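Local coordinates for phenolpthiocerol synthesis type-I polyketide synthase ppsA (PDB 7AKC), which probably helps build the lipid core of phthiocerols and phenolphthiocerols with malonyl-CoA or methylmalonyl-CoA extender units, this chain being its acyltransferase domain, at residues Gly240-Thr245 against Ala275-Gly280; Leu107-Ser112 against Gln271-Ser276; Gly149-Glu154 against Glu188-Leu193; Ile164-Gln169 against Ile194-Ala199. All coordinates share one frame; numbering follows the deposited sequence.

Contact 1: Gly240-Thr245 against Ala275-Gly280; sequences GIISTT and ASAGSG. With NA (sodium ion), chain C.
Ile242 meets the last turn of helix 270-278 with a single methyl, CD1, which lies 3.8 Å from Ala277 N and 4.1 Å from Ala277 CB. Its chain reaches that far because CG1 stands opposite the carbonyl carbon (chi1 -53°) and the next bond is extended. This is the buried, packed part: Ala277 is enclosed, and its short side chain lets the helix settle beside strand 240-242, the end strand of the parallel alpha/beta sheet. Leu107 of the neighbouring strand touches both Ile242 and Ala277 and completes the apolar patch.

Ser276, partly exposed, lies on the side nearer solvent; its OG is 3.9 Å from Ile242 CD1, a plain van der Waals approach. Beyond it the helix gives way at Ser279 and runs into the exposed Gly280. Here a sodium ion is gripped by Ser276 O at 2.3 Å and Ser279 O at 2.4 Å, with a water and the carbonyls of Ala281 and Gly283 completing its shell. At the far end of 240-245, Ser243 OG accepts from Thr245 N at 3.0 Å in an ST turn, and Glu115 hydrogen-bonds to the hydroxyls of Ser243 and Thr245.

No hydrogen bond spans the two segments, so dispersion carries the contact, while the cation gathers carbonyls at the helix C terminus, where the helix dipole would probably favour positive charge.

Contact 2: Leu107-Ser112 against Gln271-Ser276; sequences LVIGHS and QQAIAS. With NA (sodium ion), chain C.
Ile109, in the middle of strand 107-110, turns its branched side chain onto helix 270-278 and is met by two consecutive residues there. The helical segment starts at Gln271, whose carbonyl receives Ala275 N at 2.9 Å, so the turn that presents the apolar residues is regular. Ala273 is the first to touch: its CB points at the strand and lies 4.0 Å from Ile109 CG2. A methyl suits this place, because the CA atoms of Ile109 and Ala273 are only 7.2 Å apart. The other branch of Ile109 runs straight out, and its CD1 lies 3.7 Å from Ala273 O; with CG1 opposite the carbonyl carbon (chi1 -64°), the two arms touch different parts of Ala273, CG2 its methyl and CD1 its carbonyl oxygen.

The strand is an inner one of the parallel sheet and runs out into Gly110-His111-Ser112, a sequence and shape consistent with the GxSxG nucleophile elbow of acyltransferases. Ser112 has a positive phi of 53°, as the sharp turn of an elbow requires, and its OG is hydrogen-bonded to His214 NE2, as expected if it is the nucleophile.

Ile274 follows on the helix. Its side chain leaves the helix at an angle to the strand, yet CD1 lies 3.9 Å from Ile109 CD1, and the two side chains cross at about a right angle. The long branched chain also serves a second layer, packing on Ile301, Thr304 and Leu305 of helix 298-308. At the end of the segment, Ser276 N bonds to Gln272 O at 3.1 Å, and the Ser276 carbonyl is a sodium ligand.

Contact 3: Gly149-Glu154 against Glu188-Leu193; sequences GMALLE and EQIDEL
Ile190 is the residue of helix 187-199 that packs on strand 148-153, and three successive strand residues receive it. CG1 rests 3.5 Å from Gly149 O, with CD1 a little farther from the same oxygen. The second branch, CG2, touches Ala151 CB at 3.7 Å and lies equally close to Met150 O. A beta-branched residue suits the site because its two arms diverge at once: CG1 opposite the carbonyl carbon (chi1 -68°) heads for Gly149, while CG2 drops onto Ala151.

Where Ile190 lands, the strand residues facing it, Gly149 and Ala151, are small. Gly149 carries no side chain, and the CA atoms of Gly149 and Ile190 approach to 6.3 Å; Ala151 offers one methyl aimed at the helix. As a result the axes of the two segments come within 7.7 Å, running nearly parallel at 20°.

In the next shell, Ile183 and Arg206 from the flanking strands touch Ile190 as well, and Arg206 also forms a salt bridge with Asp191, tying the partly exposed helix flank to the sheet. Leu153 and Leu193 point into the same interface without meeting, and Leu163 of helix 157-164 packs on both. Met150 faces the other way and packs on Ala184 and Val207.

Strand 148-153 is an inner strand, with antiparallel backbone bonds to 180-184 through Ala151 and Leu153, Gly149 bonding to Gly185 just beyond it, and to 204-207 through Met150 and Leu152. The order of strands and helices is that of a ferredoxin-like subdomain, as in related acyltransferases, with helices 157-164 and 187-199 side by side on the sheet.

Contact 4: Ile164-Gln169 against Ile194-Ala199; sequences IADFPQ and ITRVRA. With NA (sodium ion), chain B.
Phe167 and Arg196 are brought together by matching first torsions: CG of each stands opposite its carbonyl carbon (chi1 -84° in Phe167), and the arginine then extends straight from CG to NE. Phe167 closes a type I beta turn begun at Ile164, in the loop between helix 157-164 and strand 171-177 of the ferredoxin-like subdomain. The two groups meet as a T, with planes 89° apart. The ring offers its edge, setting CE1 3.6 Å from Arg196 NH1 over one face of the guanidinium, toward its rim; the cation does not sit over the ring face.

An arginine suits this surface position because its flat end can receive an aromatic edge while its in-plane N-H groups remain available, NH2 making a salt bridge with Glu192, one turn earlier on the helix. Asp166 OD2 is 4.4 Å from Arg196 NH1, too far for a salt bridge, so any attraction is probably weak.

The turn itself is held by Phe167 N bonding to Ile164 O at 3.0 Å and by a sodium ion bound to Ile164 O at 2.5 Å and Phe167 O at 2.4 Å. Val170 O and three waters complete its six ligands, and one of these waters also donates to Ala165 O at 2.9 Å.

Overall arrangement
From the N terminus, contact 2 opens first, at strand 107-110, and closes only at helix 270-278, enclosing a loop of 158 residues. Contacts 3 and 4 are nested in that loop and cross: 149-154 and 164-169 come first, then 188-193 and 194-199, all four segments in the small antiparallel subdomain and the last two on one helix. Their centres are 7 Å apart. Contact 1 opens at 240-245, still inside the large loop, and closes at 275-280, overlapping the end of contact 2. These two join neighbouring strands of the parallel sheet to one helix; contact 3 lies on the opposite side of the chain's centre from contact 1.

Contact 1: Gly240-Thr245 against Ala275-Gly280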
loop_
_atom_site.group_PDB
_atom_site.type_symbol
_atom_site.label_atom_id
_atom_site.label_comp_id
_atom_site.label_asym_id
_atom_site.label_seq_id
_atom_site.Cartn_x
_atom_site.Cartn_y
_atom_site.Cartn_z
ATOM N N GLY A 240 -14.675 0.044 -9.716
ATOM C CA GLY A 240 -13.982 -1.179 -9.303
ATOM C C GLY A 240 -12.762 -0.927 -8.438
ATOM O O GLY A 240 -12.077 0.074 -8.606
ATOM N N ILE A 241 -12.523 -1.800 -7.468
ATOM C CA ILE A 241 -11.367 -1.712 -6.603
ATOM C C ILE A 241 -10.871 -3.115 -6.314
ATOM O O ILE A 241 -11.676 -4.042 -6.125
ATOM C CB ILE A 241 -11.698 -0.954 -5.296
ATOM C CG1 ILE A 241 -10.467 -0.928 -4.341
ATOM C CG2 ILE A 241 -12.967 -1.492 -4.620
ATOM C CD1 ILE A 241 -10.535 0.147 -3.305
ATOM N N ILE A 242 -9.565 -3.282 -6.421
ATOM C CA ILE A 242 -8.925 -4.514 -6.018
ATOM C C ILE A 242 -8.207 -4.200 -4.722
ATOM O O ILE A 242 -7.338 -3.309 -4.675
ATOM C CB ILE A 242 -7.967 -5.133 -7.048
ATOM C CG1 ILE A 242 -8.681 -5.294 -8.414
ATOM C CG2 ILE A 242 -7.410 -6.460 -6.506
ATOM C CD1 ILE A 242 -7.816 -5.833 -9.474
ATOM N N SER A 243 -8.628 -4.847 -3.634
ATOM C CA SER A 243 -7.951 -4.644 -2.346
ATOM C C SER A 243 -6.607 -5.363 -2.342
ATOM O O SER A 243 -6.466 -6.433 -2.920
ATOM C CB SER A 243 -8.810 -5.228 -1.231
ATOM O OG SER A 243 -8.205 -5.078 0.041
ATOM N N THR A 244 -5.637 -4.802 -1.641
ATOM C CA THR A 244 -4.349 -5.445 -1.428
ATOM C C THR A 244 -4.297 -6.070 -0.011
ATOM O O THR A 244 -3.240 -6.587 0.414
ATOM C CB THR A 244 -3.221 -4.411 -1.602
ATOM O OG1 THR A 244 -3.398 -3.295 -0.690
ATOM C CG2 THR A 244 -3.082 -3.929 -3.081
ATOM N N THR A 245 -5.401 -6.062 0.719
ATOM C CA THR A 245 -5.461 -6.569 2.071
ATOM C C THR A 245 -5.418 -8.087 2.220
ATOM O O THR A 245 -4.768 -8.601 3.169
ATOM C CB THR A 245 -6.702 -5.998 2.764
ATOM O OG1 THR A 245 -6.534 -4.571 2.860
ATOM C CG2 THR A 245 -6.925 -6.594 4.164
ATOM N N ALA A 275 -1.250 -7.756 -10.893
ATOM C CA ALA A 275 -1.329 -8.884 -11.824
ATOM C C ALA A 275 -2.775 -9.182 -12.200
ATOM O O ALA A 275 -3.077 -9.486 -13.358
ATOM C CB ALA A 275 -0.701 -10.122 -11.199
ATOM N N SER A 276 -3.686 -9.084 -11.220
ATOM C CA SER A 276 -5.115 -9.361 -11.501
ATOM C C SER A 276 -5.655 -8.284 -12.430
ATOM O O SER A 276 -6.382 -8.573 -13.386
ATOM C CB SER A 276 -5.912 -9.359 -10.205
ATOM O OG SER A 276 -7.296 -9.548 -10.458
ATOM N N ALA A 277 -5.330 -7.021 -12.143
ATOM C CA ALA A 277 -5.782 -5.908 -13.003
ATOM C C ALA A 277 -5.242 -6.086 -14.429
ATOM O O ALA A 277 -5.999 -5.984 -15.403
ATOM C CB ALA A 277 -5.294 -4.575 -12.403
ATOM N N GLY A 278 -3.973 -6.467 -14.557
ATOM C CA GLY A 278 -3.362 -6.654 -15.877
ATOM C C GLY A 278 -3.887 -7.870 -16.640
ATOM O O GLY A 278 -3.808 -7.920 -17.880
ATOM N N SER A 279 -4.468 -8.835 -15.921
ATOM C CA SER A 279 -4.975 -10.086 -16.466
ATOM C C SER A 279 -6.313 -9.869 -17.191
ATOM O O SER A 279 -7.088 -9.040 -16.736
ATOM C CB SER A 279 -5.245 -11.059 -15.319
ATOM O OG SER A 279 -5.926 -12.222 -15.785
ATOM N N GLY A 280 -6.609 -10.640 -18.238
ATOM C CA GLY A 280 -7.936 -10.552 -18.865
ATOM C C GLY A 280 -9.064 -10.986 -17.934
ATOM O O GLY A 280 -10.233 -10.695 -18.191
HETATM NA NA NA C . -8.118 -8.202 -14.801
HETATM O O HOH W 1 -9.185 -7.011 -12.929
#

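Contact 2: Leu107-Ser112 against Gln271-Ser276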
loop_
_atom_site.group_PDB
_atom_site.type_symbol
_atom_site.label_atom_id
_atom_site.label_comp_id
_atom_site.label_asym_id
_atom_site.label_seq_id
_atom_site.Cartn_x
_atom_site.Cartn_y
_atom_site.Cartn_z
ATOM N N LEU A 107 -10.712 1.555 -12.395
ATOM C CA LEU A 107 -10.369 0.677 -11.301
ATOM C C LEU A 107 -9.327 1.385 -10.440
ATOM O O LEU A 107 -8.536 2.202 -10.932
ATOM C CB LEU A 107 -9.746 -0.595 -11.880
ATOM C CG LEU A 107 -9.514 -1.726 -10.903
ATOM C CD1 LEU A 107 -10.660 -2.705 -10.934
ATOM C CD2 LEU A 107 -8.218 -2.458 -11.223
ATOM N N VAL A 108 -9.381 1.128 -9.146
ATOM C CA VAL A 108 -8.375 1.682 -8.237
ATOM C C VAL A 108 -7.686 0.575 -7.451
ATOM O O VAL A 108 -8.288 -0.451 -7.155
ATOM C CB VAL A 108 -8.933 2.809 -7.327
ATOM C CG1 VAL A 108 -9.485 3.971 -8.150
ATOM C CG2 VAL A 108 -9.975 2.274 -6.368
ATOM N N ILE A 109 -6.401 0.793 -7.090
ATOM C CA ILE A 109 -5.643 -0.124 -6.257
ATOM C C ILE A 109 -4.915 0.729 -5.254
ATOM O O ILE A 109 -4.227 1.668 -5.616
ATOM C CB ILE A 109 -4.662 -0.991 -7.079
ATOM C CG1 ILE A 109 -5.438 -1.920 -8.056
ATOM C CG2 ILE A 109 -3.778 -1.792 -6.151
ATOM C CD1 ILE A 109 -4.566 -2.733 -9.019
ATOM N N GLY A 110 -5.109 0.428 -3.992
ATOM C CA GLY A 110 -4.439 1.139 -2.909
ATOM C C GLY A 110 -3.401 0.211 -2.309
ATOM O O GLY A 110 -3.705 -0.933 -1.984
ATOM N N HIS A 111 -2.183 0.716 -2.131
ATOM C CA HIS A 111 -1.018 0.037 -1.576
ATOM C C HIS A 111 -0.869 0.475 -0.115
ATOM O O HIS A 111 -0.795 1.677 0.175
ATOM C CB HIS A 111 0.194 0.460 -2.403
ATOM C CG HIS A 111 1.535 0.082 -1.876
ATOM N ND1 HIS A 111 2.165 0.846 -0.885
ATOM C CD2 HIS A 111 2.401 -0.863 -2.313
ATOM C CE1 HIS A 111 3.362 0.293 -0.716
ATOM N NE2 HIS A 111 3.539 -0.748 -1.542
ATOM N N SER A 112 -0.851 -0.499 0.818
ATOM C CA SER A 112 -0.676 -0.237 2.232
ATOM C C SER A 112 -1.703 0.823 2.750
ATOM O O SER A 112 -2.888 0.725 2.436
ATOM C CB SER A 112 0.799 0.117 2.512
ATOM O OG SER A 112 1.050 0.431 3.879
ATOM N N GLN A 271 1.687 -6.951 -5.648
ATOM C CA GLN A 271 1.918 -7.687 -6.892
ATOM C C GLN A 271 0.645 -8.450 -7.385
ATOM O O GLN A 271 0.290 -8.417 -8.556
ATOM C CB GLN A 271 3.043 -8.684 -6.622
ATOM C CG GLN A 271 3.246 -9.636 -7.801
ATOM C CD GLN A 271 4.241 -10.709 -7.479
ATOM O OE1 GLN A 271 5.161 -10.527 -6.690
ATOM N NE2 GLN A 271 4.049 -11.872 -8.096
ATOM N N GLN A 272 -0.036 -9.106 -6.458
ATOM C CA GLN A 272 -1.213 -9.905 -6.777
ATOM C C GLN A 272 -2.332 -9.032 -7.302
ATOM O O GLN A 272 -2.997 -9.436 -8.252
ATOM C CB GLN A 272 -1.694 -10.690 -5.529
ATOM C CG GLN A 272 -0.678 -11.714 -4.955
ATOM C CD GLN A 272 0.318 -11.120 -3.969
ATOM O OE1 GLN A 272 0.478 -9.913 -3.825
ATOM N NE2 GLN A 272 0.982 -11.991 -3.234
ATOM N N ALA A 273 -2.555 -7.834 -6.702
ATOM C CA ALA A 273 -3.608 -6.945 -7.199
ATOM C C ALA A 273 -3.259 -6.392 -8.592
ATOM O O ALA A 273 -4.099 -6.385 -9.482
ATOM C CB ALA A 273 -3.839 -5.792 -6.212
ATOM N N ILE A 274 -2.009 -5.944 -8.800
ATOM C CA ILE A 274 -1.585 -5.435 -10.114
ATOM C C ILE A 274 -1.727 -6.551 -11.188
ATOM O O ILE A 274 -2.241 -6.302 -12.273
ATOM C CB ILE A 274 -0.098 -4.974 -10.014
ATOM C CG1 ILE A 274 0.052 -3.715 -9.121
ATOM C CG2 ILE A 274 0.520 -4.716 -11.414
ATOM C CD1 ILE A 274 -0.737 -2.421 -9.674
ATOM N N ALA A 275 -1.250 -7.756 -10.893
ATOM C CA ALA A 275 -1.329 -8.884 -11.824
ATOM C C ALA A 275 -2.775 -9.182 -12.200
ATOM O O ALA A 275 -3.077 -9.486 -13.358
ATOM C CB ALA A 275 -0.701 -10.122 -11.199
ATOM N N SER A 276 -3.686 -9.084 -11.220
ATOM C CA SER A 276 -5.115 -9.361 -11.501
ATOM C C SER A 276 -5.655 -8.284 -12.430
ATOM O O SER A 276 -6.382 -8.573 -13.386
ATOM C CB SER A 276 -5.912 -9.359 -10.205
ATOM O OG SER A 276 -7.296 -9.548 -10.458
HETATM NA NA NA C . -8.118 -8.202 -14.801
HETATM O O HOH W 1 -9.185 -7.011 -12.929
#

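Contact 3: Gly149-Glu154 against Glu188-Leu193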
loop_
_atom_site.group_PDB
_atom_site.type_symbol
_atom_site.label_atom_id
_atom_site.label_comp_id
_atom_site.label_asym_id
_atom_site.label_seq_id
_atom_site.Cartn_x
_atom_site.Cartn_y
_atom_site.Cartn_z
ATOM N N GLY A 149 10.827 -0.713 11.407
ATOM C CA GLY A 149 11.393 -0.322 10.134
ATOM C C GLY A 149 11.010 -1.330 9.064
ATOM O O GLY A 149 10.308 -2.306 9.335
ATOM N N MET A 150 11.325 -0.986 7.834
ATOM C CA MET A 150 11.069 -1.873 6.703
ATOM C C MET A 150 12.329 -2.006 5.868
ATOM O O MET A 150 13.183 -1.132 5.913
ATOM C CB MET A 150 9.902 -1.361 5.863
ATOM C CG MET A 150 8.605 -1.361 6.660
ATOM S SD MET A 150 7.173 -0.692 5.791
ATOM C CE MET A 150 6.276 -2.131 5.494
ATOM N N ALA A 151 12.434 -3.081 5.078
ATOM C CA ALA A 151 13.591 -3.223 4.179
ATOM C C ALA A 151 13.093 -3.801 2.875
ATOM O O ALA A 151 12.312 -4.748 2.889
ATOM C CB ALA A 151 14.667 -4.119 4.774
ATOM N N LEU A 152 13.582 -3.247 1.768
ATOM C CA LEU A 152 13.295 -3.720 0.427
ATOM C C LEU A 152 14.380 -4.724 0.109
ATOM O O LEU A 152 15.576 -4.367 0.081
ATOM C CB LEU A 152 13.367 -2.553 -0.563
ATOM C CG LEU A 152 13.182 -2.953 -2.041
ATOM C CD1 LEU A 152 11.815 -3.657 -2.281
ATOM C CD2 LEU A 152 13.380 -1.728 -2.971
ATOM N N LEU A 153 14.002 -5.981 -0.111
ATOM C CA LEU A 153 14.964 -7.035 -0.398
ATOM C C LEU A 153 14.848 -7.480 -1.852
ATOM O O LEU A 153 13.719 -7.653 -2.367
ATOM C CB LEU A 153 14.662 -8.256 0.498
ATOM C CG LEU A 153 14.474 -7.972 1.995
ATOM C CD1 LEU A 153 14.242 -9.250 2.748
ATOM C CD2 LEU A 153 15.658 -7.195 2.579
ATOM N N GLU A 154 15.986 -7.727 -2.514
ATOM C CA GLU A 154 15.966 -8.236 -3.875
ATOM C C GLU A 154 15.960 -9.778 -3.770
ATOM O O GLU A 154 16.913 -10.487 -4.161
ATOM C CB GLU A 154 17.129 -7.666 -4.728
ATOM C CG GLU A 154 17.216 -6.141 -4.728
ATOM C CD GLU A 154 16.011 -5.331 -5.179
ATOM O OE1 GLU A 154 15.279 -5.804 -6.081
ATOM O OE2 GLU A 154 15.809 -4.213 -4.641
ATOM N N GLU A 188 15.945 -2.560 14.693
ATOM C CA GLU A 188 17.217 -3.227 14.915
ATOM C C GLU A 188 17.269 -4.620 14.302
ATOM O O GLU A 188 18.345 -5.039 13.815
ATOM C CB GLU A 188 17.587 -3.255 16.407
ATOM C CG GLU A 188 16.660 -4.076 17.291
ATOM C CD GLU A 188 15.375 -3.400 17.746
ATOM O OE1 GLU A 188 15.067 -2.284 17.263
ATOM O OE2 GLU A 188 14.654 -4.020 18.561
ATOM N N GLN A 189 16.085 -5.306 14.236
ATOM C CA GLN A 189 16.009 -6.616 13.580
ATOM C C GLN A 189 16.077 -6.466 12.058
ATOM O O GLN A 189 16.714 -7.267 11.391
ATOM C CB GLN A 189 14.792 -7.383 14.061
ATOM C CG GLN A 189 14.831 -7.594 15.579
ATOM C CD GLN A 189 13.645 -8.372 16.079
ATOM O OE1 GLN A 189 12.974 -9.083 15.316
ATOM N NE2 GLN A 189 13.376 -8.282 17.376
ATOM N N ILE A 190 15.436 -5.423 11.521
ATOM C CA ILE A 190 15.503 -5.088 10.094
ATOM C C ILE A 190 16.957 -4.815 9.687
ATOM O O ILE A 190 17.430 -5.376 8.702
ATOM C CB ILE A 190 14.585 -3.897 9.781
ATOM C CG1 ILE A 190 13.080 -4.296 9.953
ATOM C CG2 ILE A 190 14.886 -3.319 8.372
ATOM C CD1 ILE A 190 12.562 -5.516 9.116
ATOM N N ASP A 191 17.721 -4.097 10.543
ATOM C CA ASP A 191 19.107 -3.826 10.275
ATOM C C ASP A 191 19.908 -5.137 10.232
ATOM O O ASP A 191 20.746 -5.305 9.346
ATOM C CB ASP A 191 19.657 -2.856 11.318
ATOM C CG ASP A 191 19.245 -1.413 11.036
ATOM O OD1 ASP A 191 18.721 -1.140 9.907
ATOM O OD2 ASP A 191 19.386 -0.565 11.945
ATOM N N GLU A 192 19.639 -6.059 11.176
ATOM C CA GLU A 192 20.396 -7.324 11.210
ATOM C C GLU A 192 20.109 -8.124 9.935
ATOM O O GLU A 192 21.006 -8.759 9.367
ATOM C CB GLU A 192 20.084 -8.168 12.461
ATOM C CG GLU A 192 20.854 -9.486 12.407
ATOM C CD GLU A 192 20.818 -10.468 13.557
ATOM O OE1 GLU A 192 20.175 -10.165 14.584
ATOM O OE2 GLU A 192 21.477 -11.531 13.437
ATOM N N LEU A 193 18.845 -8.089 9.488
ATOM C CA LEU A 193 18.449 -8.853 8.291
ATOM C C LEU A 193 19.060 -8.254 7.017
ATOM O O LEU A 193 19.440 -8.997 6.115
ATOM C CB LEU A 193 16.925 -8.956 8.196
ATOM C CG LEU A 193 16.403 -9.926 9.229
ATOM C CD1 LEU A 193 14.908 -9.690 9.475
ATOM C CD2 LEU A 193 16.695 -11.350 8.742
#

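Contact 4: Ile164-Gln169 against Ile194-Ala199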
loop_
_atom_site.group_PDB
_atom_site.type_symbol
_atom_site.label_atom_id
_atom_site.label_comp_id
_atom_site.label_asym_id
_atom_site.label_seq_id
_atom_site.Cartn_x
_atom_site.Cartn_y
_atom_site.Cartn_z
ATOM N N ILE A 164 13.249 -14.953 7.072
ATOM C CA ILE A 164 12.695 -14.380 8.305
ATOM C C ILE A 164 11.912 -15.386 9.159
ATOM O O ILE A 164 11.337 -14.991 10.173
ATOM C CB ILE A 164 11.834 -13.168 7.974
ATOM C CG1 ILE A 164 10.569 -13.577 7.174
ATOM C CG2 ILE A 164 12.657 -12.085 7.298
ATOM C CD1 ILE A 164 9.707 -12.425 6.855
ATOM N N ALA A 165 11.925 -16.665 8.794
ATOM C CA ALA A 165 11.143 -17.671 9.511
ATOM C C ALA A 165 11.564 -17.775 10.987
ATOM O O ALA A 165 10.729 -18.094 11.828
ATOM C CB ALA A 165 11.273 -19.028 8.817
ATOM N N ASP A 166 12.852 -17.518 11.284
ATOM C CA ASP A 166 13.295 -17.587 12.678
ATOM C C ASP A 166 13.271 -16.227 13.392
ATOM O O ASP A 166 13.817 -16.133 14.488
ATOM C CB ASP A 166 14.653 -18.278 12.826
ATOM C CG ASP A 166 15.728 -17.805 11.859
ATOM O OD1 ASP A 166 15.428 -16.919 11.005
ATOM O OD2 ASP A 166 16.890 -18.307 11.969
ATOM N N PHE A 167 12.640 -15.199 12.824
ATOM C CA PHE A 167 12.531 -13.884 13.471
ATOM C C PHE A 167 11.069 -13.701 13.753
ATOM O O PHE A 167 10.358 -13.206 12.878
ATOM C CB PHE A 167 13.034 -12.760 12.544
ATOM C CG PHE A 167 14.523 -12.532 12.566
ATOM C CD1 PHE A 167 15.397 -13.478 12.036
ATOM C CD2 PHE A 167 15.052 -11.366 13.094
ATOM C CE1 PHE A 167 16.784 -13.268 12.064
ATOM C CE2 PHE A 167 16.438 -11.158 13.134
ATOM C CZ PHE A 167 17.297 -12.102 12.599
ATOM N N PRO A 168 10.583 -14.104 14.964
ATOM C CA PRO A 168 9.117 -14.024 15.231
ATOM C C PRO A 168 8.498 -12.657 15.054
ATOM O O PRO A 168 7.308 -12.566 14.742
ATOM C CB PRO A 168 8.978 -14.477 16.704
ATOM C CG PRO A 168 10.402 -14.547 17.238
ATOM C CD PRO A 168 11.313 -14.740 16.081
ATOM N N GLN A 169 9.306 -11.596 15.271
ATOM C CA GLN A 169 8.763 -10.237 15.163
ATOM C C GLN A 169 8.913 -9.587 13.788
ATOM O O GLN A 169 8.434 -8.466 13.596
ATOM C CB GLN A 169 9.380 -9.329 16.224
ATOM C CG GLN A 169 8.949 -9.614 17.631
ATOM C CD GLN A 169 9.651 -8.612 18.534
ATOM O OE1 GLN A 169 10.826 -8.813 18.928
ATOM N NE2 GLN A 169 8.959 -7.512 18.879
ATOM N N ILE A 194 19.175 -6.918 6.946
ATOM C CA ILE A 194 19.833 -6.248 5.804
ATOM C C ILE A 194 21.290 -6.719 5.689
ATOM O O ILE A 194 21.768 -7.023 4.599
ATOM C CB ILE A 194 19.713 -4.711 5.999
ATOM C CG1 ILE A 194 18.247 -4.275 5.738
ATOM C CG2 ILE A 194 20.682 -3.937 5.151
ATOM C CD1 ILE A 194 18.018 -2.854 6.079
ATOM N N THR A 195 21.979 -6.819 6.844
ATOM C CA THR A 195 23.348 -7.302 6.915
ATOM C C THR A 195 23.426 -8.762 6.445
ATOM O O THR A 195 24.331 -9.109 5.676
ATOM C CB THR A 195 23.879 -7.190 8.351
ATOM O OG1 THR A 195 23.888 -5.806 8.719
ATOM C CG2 THR A 195 25.352 -7.758 8.484
ATOM N N ARG A 196 22.481 -9.624 6.907
ATOM C CA ARG A 196 22.513 -11.029 6.500
ATOM C C ARG A 196 22.286 -11.160 4.989
ATOM O O ARG A 196 22.955 -11.950 4.322
ATOM C CB ARG A 196 21.424 -11.822 7.264
ATOM C CG ARG A 196 21.726 -11.985 8.767
ATOM C CD ARG A 196 20.713 -12.917 9.426
ATOM N NE ARG A 196 21.044 -13.200 10.821
ATOM C CZ ARG A 196 20.553 -14.225 11.518
ATOM N NH1 ARG A 196 19.720 -15.090 10.945
ATOM N NH2 ARG A 196 20.934 -14.426 12.776
ATOM N N VAL A 197 21.370 -10.341 4.433
ATOM C CA VAL A 197 21.056 -10.427 2.997
ATOM C C VAL A 197 22.314 -9.997 2.220
ATOM O O VAL A 197 22.761 -10.733 1.359
ATOM C CB VAL A 197 19.838 -9.576 2.629
ATOM C CG1 VAL A 197 19.638 -9.504 1.104
ATOM C CG2 VAL A 197 18.579 -10.135 3.299
ATOM N N ARG A 198 22.951 -8.907 2.631
ATOM C CA ARG A 198 24.195 -8.450 1.987
ATOM C C ARG A 198 25.334 -9.451 2.084
ATOM O O ARG A 198 26.183 -9.545 1.168
ATOM C CB ARG A 198 24.588 -7.091 2.561
ATOM C CG ARG A 198 23.684 -5.998 2.043
ATOM C CD ARG A 198 23.996 -4.685 2.711
ATOM N NE ARG A 198 23.043 -3.666 2.299
ATOM C CZ ARG A 198 22.905 -2.478 2.884
ATOM N NH1 ARG A 198 23.716 -2.117 3.874
ATOM N NH2 ARG A 198 21.979 -1.628 2.459
ATOM N N ALA A 199 25.416 -10.159 3.218
ATOM C CA ALA A 199 26.465 -11.159 3.435
ATOM C C ALA A 199 26.318 -12.362 2.511
ATOM O O ALA A 199 27.308 -13.074 2.285
ATOM C CB ALA A 199 26.479 -11.621 4.884
HETATM NA NA NA B . 9.192 -13.956 10.956
HETATM O O HOH W 2 8.715 -16.026 12.001
HETATM O O HOH W 3 7.045 -14.147 12.158
HETATM O O HOH W 4 7.763 -14.753 9.281
#